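Local coordinates for aldehyde dehydrogenase family protein (Pseudomonas syringae pv. tomato, PDB 5IUV) that probably oxidises indole-3-acetaldehyde to the auxin indole-3-acetic acid, with NAD+ as hydride acceptor, at residues I357-G371 and V383-I397. Numbering follows the deposited sequence.
Sequences IAAGHTDGARLVAGG and VEPTIFDGVNNAMRI
The ring of F388 lies between G360 and L367. CA of G360 sits over one face, 4.2 Å from the ring centroid. CD1 of L367 covers the opposite face in a second CH-pi contact. With CG beside the backbone N (chi1 -76°), the ring of F388 projects from its strand under helix 357-362. Its outer edge meets the face of H361 in a T-shaped stack, with the planes at 82°. CG2 of I357 lies in the ring plane at the edge.

D363 and R396 meet where helix 357-362 gives way to the turn and helix 396-399 begins. The carboxylate stands over one face of the guanidinium, the two planes 83° apart. OD1 of D363 is 3.1 Å from NH2 of R396, a salt bridge. OD2 of D363 accepts a hydrogen bond from the backbone N of R396, nearly along its C-O axis. One carboxylate thus grips both the first N-H after the N-cap M395 and the arginine side chain. G364, with positive phi, is the first residue to leave helical geometry, in a Schellman motif.

R366 and D389 form a hydrogen-bonded antiparallel pair, their side chains side by side. OD2 of D389 lies 2.9 Å from NH2 of R366 but well out of the guanidinium plane, so the attraction is one of charge alone. K315 is the stronger partner of this carboxylate, through a salt bridge to the same OD2. V368 and A369 both face I387, a classic beta bulge.

The strands 366-369 and 386-389 are antiparallel neighbours in a mixed sheet, where strand 382-389 also pairs in parallel with strand 406-412. The sheet includes strand 307-311, just after C302, consistent with the catalytic domain of the aldehyde dehydrogenase fold. Helix 357-362 packs on the F388 and L367 face; helix 312-326 touches V368, I387 and D389.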
loop_
_atom_site.group_PDB
_atom_site.type_symbol
_atom_site.label_atom_id
_atom_site.label_comp_id
_atom_site.label_asym_id
_atom_site.label_seq_id
_atom_site.Cartn_x
_atom_site.Cartn_y
_atom_site.Cartn_z
ATOM N N ILE A 357 3.817 7.350 46.742
ATOM C CA ILE A 357 3.823 6.222 47.670
ATOM C C ILE A 357 3.065 6.604 48.944
ATOM O O ILE A 357 2.300 5.807 49.489
ATOM C CB ILE A 357 5.262 5.769 48.027
ATOM C CG1 ILE A 357 5.960 5.188 46.795
ATOM C CG2 ILE A 357 5.242 4.737 49.157
ATOM C CD1 ILE A 357 7.389 4.749 47.047
ATOM N N ALA A 358 3.267 7.838 49.401
ATOM C CA ALA A 358 2.536 8.356 50.550
ATOM C C ALA A 358 1.036 8.431 50.253
ATOM O O ALA A 358 0.209 8.155 51.119
ATOM C CB ALA A 358 3.070 9.725 50.946
ATOM N N ALA A 359 0.696 8.799 49.022
ATOM C CA ALA A 359 -0.701 8.912 48.612
ATOM C C ALA A 359 -1.374 7.540 48.544
ATOM O O ALA A 359 -2.574 7.419 48.784
ATOM C CB ALA A 359 -0.803 9.623 47.269
ATOM N N GLY A 360 -0.597 6.512 48.217
ATOM C CA GLY A 360 -1.107 5.152 48.200
ATOM C C GLY A 360 -1.596 4.747 49.580
ATOM O O GLY A 360 -2.682 4.178 49.729
ATOM N N HIS A 361 -0.792 5.052 50.594
ATOM C CA HIS A 361 -1.183 4.791 51.974
ATOM C C HIS A 361 -2.435 5.594 52.322
ATOM O O HIS A 361 -3.402 5.055 52.861
ATOM C CB HIS A 361 -0.046 5.138 52.944
ATOM C CG HIS A 361 1.121 4.198 52.881
ATOM N ND1 HIS A 361 1.083 2.926 53.411
ATOM C CD2 HIS A 361 2.363 4.350 52.360
ATOM C CE1 HIS A 361 2.247 2.333 53.216
ATOM N NE2 HIS A 361 3.042 3.176 52.581
ATOM N N THR A 362 -2.409 6.881 51.989
ATOM C CA THR A 362 -3.479 7.806 52.354
ATOM C C THR A 362 -4.837 7.413 51.770
ATOM O O THR A 362 -5.855 7.460 52.465
ATOM C CB THR A 362 -3.136 9.240 51.906
ATOM O OG1 THR A 362 -1.946 9.678 52.576
ATOM C CG2 THR A 362 -4.276 10.195 52.238
ATOM N N ASP A 363 -4.852 7.017 50.504
ATOM C CA ASP A 363 -6.107 6.692 49.836
ATOM C C ASP A 363 -6.624 5.296 50.194
ATOM O O ASP A 363 -7.710 4.907 49.765
ATOM C CB ASP A 363 -5.950 6.815 48.318
ATOM C CG ASP A 363 -5.658 8.239 47.878
ATOM O OD1 ASP A 363 -5.726 9.154 48.730
ATOM O OD2 ASP A 363 -5.371 8.441 46.677
ATOM N N GLY A 364 -5.843 4.546 50.965
ATOM C CA GLY A 364 -6.299 3.275 51.500
ATOM C C GLY A 364 -5.777 2.009 50.832
ATOM O O GLY A 364 -6.331 0.929 51.039
ATOM N N ALA A 365 -4.715 2.123 50.039
ATOM C CA ALA A 365 -4.124 0.934 49.426
ATOM C C ALA A 365 -3.231 0.195 50.421
ATOM O O ALA A 365 -2.815 0.759 51.431
ATOM C CB ALA A 365 -3.337 1.306 48.181
ATOM N N ARG A 366 -2.936 -1.066 50.123
ATOM C CA ARG A 366 -2.156 -1.916 51.016
ATOM C C ARG A 366 -0.741 -2.150 50.486
ATOM O O ARG A 366 -0.555 -2.798 49.456
ATOM C CB ARG A 366 -2.880 -3.254 51.222
ATOM C CG ARG A 366 -2.125 -4.286 52.055
ATOM C CD ARG A 366 -2.940 -5.578 52.199
ATOM N NE ARG A 366 -2.347 -6.706 51.479
ATOM C CZ ARG A 366 -3.048 -7.646 50.850
ATOM N NH1 ARG A 366 -4.374 -7.594 50.843
ATOM N NH2 ARG A 366 -2.424 -8.637 50.222
ATOM N N LEU A 367 0.253 -1.612 51.187
ATOM C CA LEU A 367 1.649 -1.844 50.822
ATOM C C LEU A 367 2.004 -3.309 51.032
ATOM O O LEU A 367 1.877 -3.822 52.141
ATOM C CB LEU A 367 2.590 -0.958 51.647
ATOM C CG LEU A 367 4.078 -1.075 51.292
ATOM C CD1 LEU A 367 4.347 -0.449 49.936
ATOM C CD2 LEU A 367 4.967 -0.439 52.356
ATOM N N VAL A 368 2.441 -3.990 49.975
ATOM C CA VAL A 368 2.835 -5.390 50.116
ATOM C C VAL A 368 4.285 -5.635 49.711
ATOM O O VAL A 368 4.790 -6.743 49.876
ATOM C CB VAL A 368 1.932 -6.322 49.292
ATOM C CG1 VAL A 368 0.493 -6.242 49.789
ATOM C CG2 VAL A 368 2.026 -5.980 47.811
ATOM N N ALA A 369 4.951 -4.609 49.181
ATOM C CA ALA A 369 6.364 -4.733 48.820
ATOM C C ALA A 369 7.029 -3.373 48.661
ATOM O O ALA A 369 6.410 -2.427 48.176
ATOM C CB ALA A 369 6.518 -5.540 47.537
ATOM N N GLY A 370 8.295 -3.286 49.066
ATOM C CA GLY A 370 9.072 -2.066 48.919
ATOM C C GLY A 370 8.526 -0.915 49.741
ATOM O O GLY A 370 8.091 -1.110 50.877
ATOM N N GLY A 371 8.563 0.288 49.174
ATOM C CA GLY A 371 7.920 1.435 49.789
ATOM C C GLY A 371 8.832 2.530 50.315
ATOM O O GLY A 371 8.349 3.550 50.807
ATOM N N VAL A 383 15.048 4.436 44.914
ATOM C CA VAL A 383 13.801 4.004 45.547
ATOM C C VAL A 383 13.535 2.523 45.261
ATOM O O VAL A 383 13.745 2.053 44.144
ATOM C CB VAL A 383 12.594 4.850 45.065
ATOM C CG1 VAL A 383 11.279 4.296 45.608
ATOM C CG2 VAL A 383 12.757 6.302 45.477
ATOM N N GLU A 384 13.085 1.791 46.277
ATOM C CA GLU A 384 12.697 0.394 46.108
ATOM C C GLU A 384 11.526 0.249 45.153
ATOM O O GLU A 384 10.578 1.032 45.221
ATOM C CB GLU A 384 12.305 -0.228 47.446
ATOM C CG GLU A 384 13.386 -0.241 48.495
ATOM C CD GLU A 384 12.840 -0.628 49.855
ATOM O OE1 GLU A 384 11.673 -0.280 50.146
ATOM O OE2 GLU A 384 13.568 -1.283 50.628
ATOM N N PRO A 385 11.585 -0.750 44.257
ATOM C CA PRO A 385 10.378 -1.137 43.522
ATOM C C PRO A 385 9.259 -1.453 44.507
ATOM O O PRO A 385 9.491 -2.177 45.478
ATOM C CB PRO A 385 10.822 -2.377 42.745
ATOM C CG PRO A 385 12.294 -2.149 42.524
ATOM C CD PRO A 385 12.773 -1.485 43.791
ATOM N N THR A 386 8.073 -0.902 44.266
ATOM C CA THR A 386 7.012 -0.861 45.272
ATOM C C THR A 386 5.689 -1.382 44.717
ATOM O O THR A 386 5.361 -1.139 43.556
ATOM C CB THR A 386 6.835 0.586 45.793
ATOM O OG1 THR A 386 8.060 1.021 46.400
ATOM C CG2 THR A 386 5.702 0.692 46.807
ATOM N N ILE A 387 4.946 -2.122 45.536
ATOM C CA ILE A 387 3.641 -2.633 45.130
ATOM C C ILE A 387 2.561 -2.280 46.140
ATOM O O ILE A 387 2.744 -2.456 47.347
ATOM C CB ILE A 387 3.639 -4.175 44.951
ATOM C CG1 ILE A 387 4.718 -4.619 43.961
ATOM C CG2 ILE A 387 2.274 -4.655 44.472
ATOM C CD1 ILE A 387 4.810 -6.132 43.798
ATOM N N PHE A 388 1.438 -1.782 45.636
ATOM C CA PHE A 388 0.236 -1.613 46.442
ATOM C C PHE A 388 -0.858 -2.569 45.986
ATOM O O PHE A 388 -1.187 -2.637 44.797
ATOM C CB PHE A 388 -0.268 -0.174 46.372
ATOM C CG PHE A 388 0.527 0.786 47.204
ATOM C CD1 PHE A 388 0.254 0.943 48.554
ATOM C CD2 PHE A 388 1.541 1.542 46.633
ATOM C CE1 PHE A 388 0.983 1.833 49.324
ATOM C CE2 PHE A 388 2.269 2.433 47.394
ATOM C CZ PHE A 388 1.991 2.577 48.742
ATOM N N ASP A 389 -1.408 -3.314 46.938
ATOM C CA ASP A 389 -2.520 -4.215 46.676
ATOM C C ASP A 389 -3.816 -3.535 47.100
ATOM O O ASP A 389 -3.783 -2.499 47.766
ATOM C CB ASP A 389 -2.323 -5.539 47.423
ATOM C CG ASP A 389 -3.322 -6.603 47.003
ATOM O OD1 ASP A 389 -3.906 -6.463 45.907
ATOM O OD2 ASP A 389 -3.517 -7.577 47.762
ATOM N N GLY A 390 -4.952 -4.112 46.716
ATOM C CA GLY A 390 -6.249 -3.589 47.114
ATOM C C GLY A 390 -6.506 -2.194 46.581
ATOM O O GLY A 390 -7.115 -1.363 47.251
ATOM N N VAL A 391 -6.032 -1.935 45.368
ATOM C CA VAL A 391 -6.206 -0.632 44.747
ATOM C C VAL A 391 -7.524 -0.580 43.976
ATOM O O VAL A 391 -7.877 -1.520 43.259
ATOM C CB VAL A 391 -5.025 -0.300 43.804
ATOM C CG1 VAL A 391 -5.308 0.959 42.985
ATOM C CG2 VAL A 391 -3.735 -0.150 44.602
ATOM N N ASN A 392 -8.256 0.512 44.157
ATOM C CA ASN A 392 -9.433 0.802 43.352
ATOM C C ASN A 392 -9.071 1.842 42.287
ATOM O O ASN A 392 -8.268 2.740 42.546
ATOM C CB ASN A 392 -10.575 1.291 44.242
ATOM C CG ASN A 392 -11.558 2.160 43.502
ATOM O OD1 ASN A 392 -11.381 3.372 43.421
ATOM N ND2 ASN A 392 -12.603 1.549 42.956
ATOM N N ASN A 393 -9.656 1.726 41.097
ATOM C CA ASN A 393 -9.215 2.538 39.958
ATOM C C ASN A 393 -9.428 4.045 40.129
ATOM O O ASN A 393 -8.925 4.837 39.331
ATOM C CB ASN A 393 -9.910 2.071 38.674
ATOM C CG ASN A 393 -9.175 2.519 37.420
ATOM O OD1 ASN A 393 -7.992 2.223 37.244
ATOM N ND2 ASN A 393 -9.874 3.222 36.539
ATOM N N ALA A 394 -10.170 4.442 41.158
ATOM C CA ALA A 394 -10.422 5.863 41.383
ATOM C C ALA A 394 -9.358 6.486 42.286
ATOM O O ALA A 394 -9.324 7.703 42.458
ATOM C CB ALA A 394 -11.810 6.080 41.977
ATOM N N MET A 395 -8.494 5.653 42.861
ATOM C CA MET A 395 -7.413 6.139 43.717
ATOM C C MET A 395 -6.384 6.916 42.895
ATOM O O MET A 395 -6.193 6.637 41.713
ATOM C CB MET A 395 -6.732 4.978 44.441
ATOM C CG MET A 395 -7.588 4.290 45.504
ATOM S SD MET A 395 -6.701 2.881 46.203
ATOM C CE MET A 395 -7.872 2.281 47.423
ATOM N N ARG A 396 -5.726 7.883 43.524
ATOM C CA ARG A 396 -4.744 8.708 42.825
ATOM C C ARG A 396 -3.630 7.872 42.195
ATOM O O ARG A 396 -3.194 8.156 41.081
ATOM C CB ARG A 396 -4.148 9.753 43.773
ATOM C CG ARG A 396 -5.142 10.818 44.205
ATOM C CD ARG A 396 -4.443 12.030 44.810
ATOM N NE ARG A 396 -3.753 11.700 46.054
ATOM C CZ ARG A 396 -4.336 11.677 47.250
ATOM N NH1 ARG A 396 -5.627 11.958 47.364
ATOM N NH2 ARG A 396 -3.632 11.371 48.332
ATOM N N ILE A 397 -3.184 6.827 42.888
ATOM C CA ILE A 397 -2.092 6.023 42.358
ATOM C C ILE A 397 -2.556 5.151 41.195
ATOM O O ILE A 397 -1.735 4.577 40.480
ATOM C CB ILE A 397 -1.440 5.136 43.436
ATOM C CG1 ILE A 397 -2.471 4.215 44.081
ATOM C CG2 ILE A 397 -0.741 5.997 44.482
ATOM C CD1 ILE A 397 -1.856 3.053 44.831
#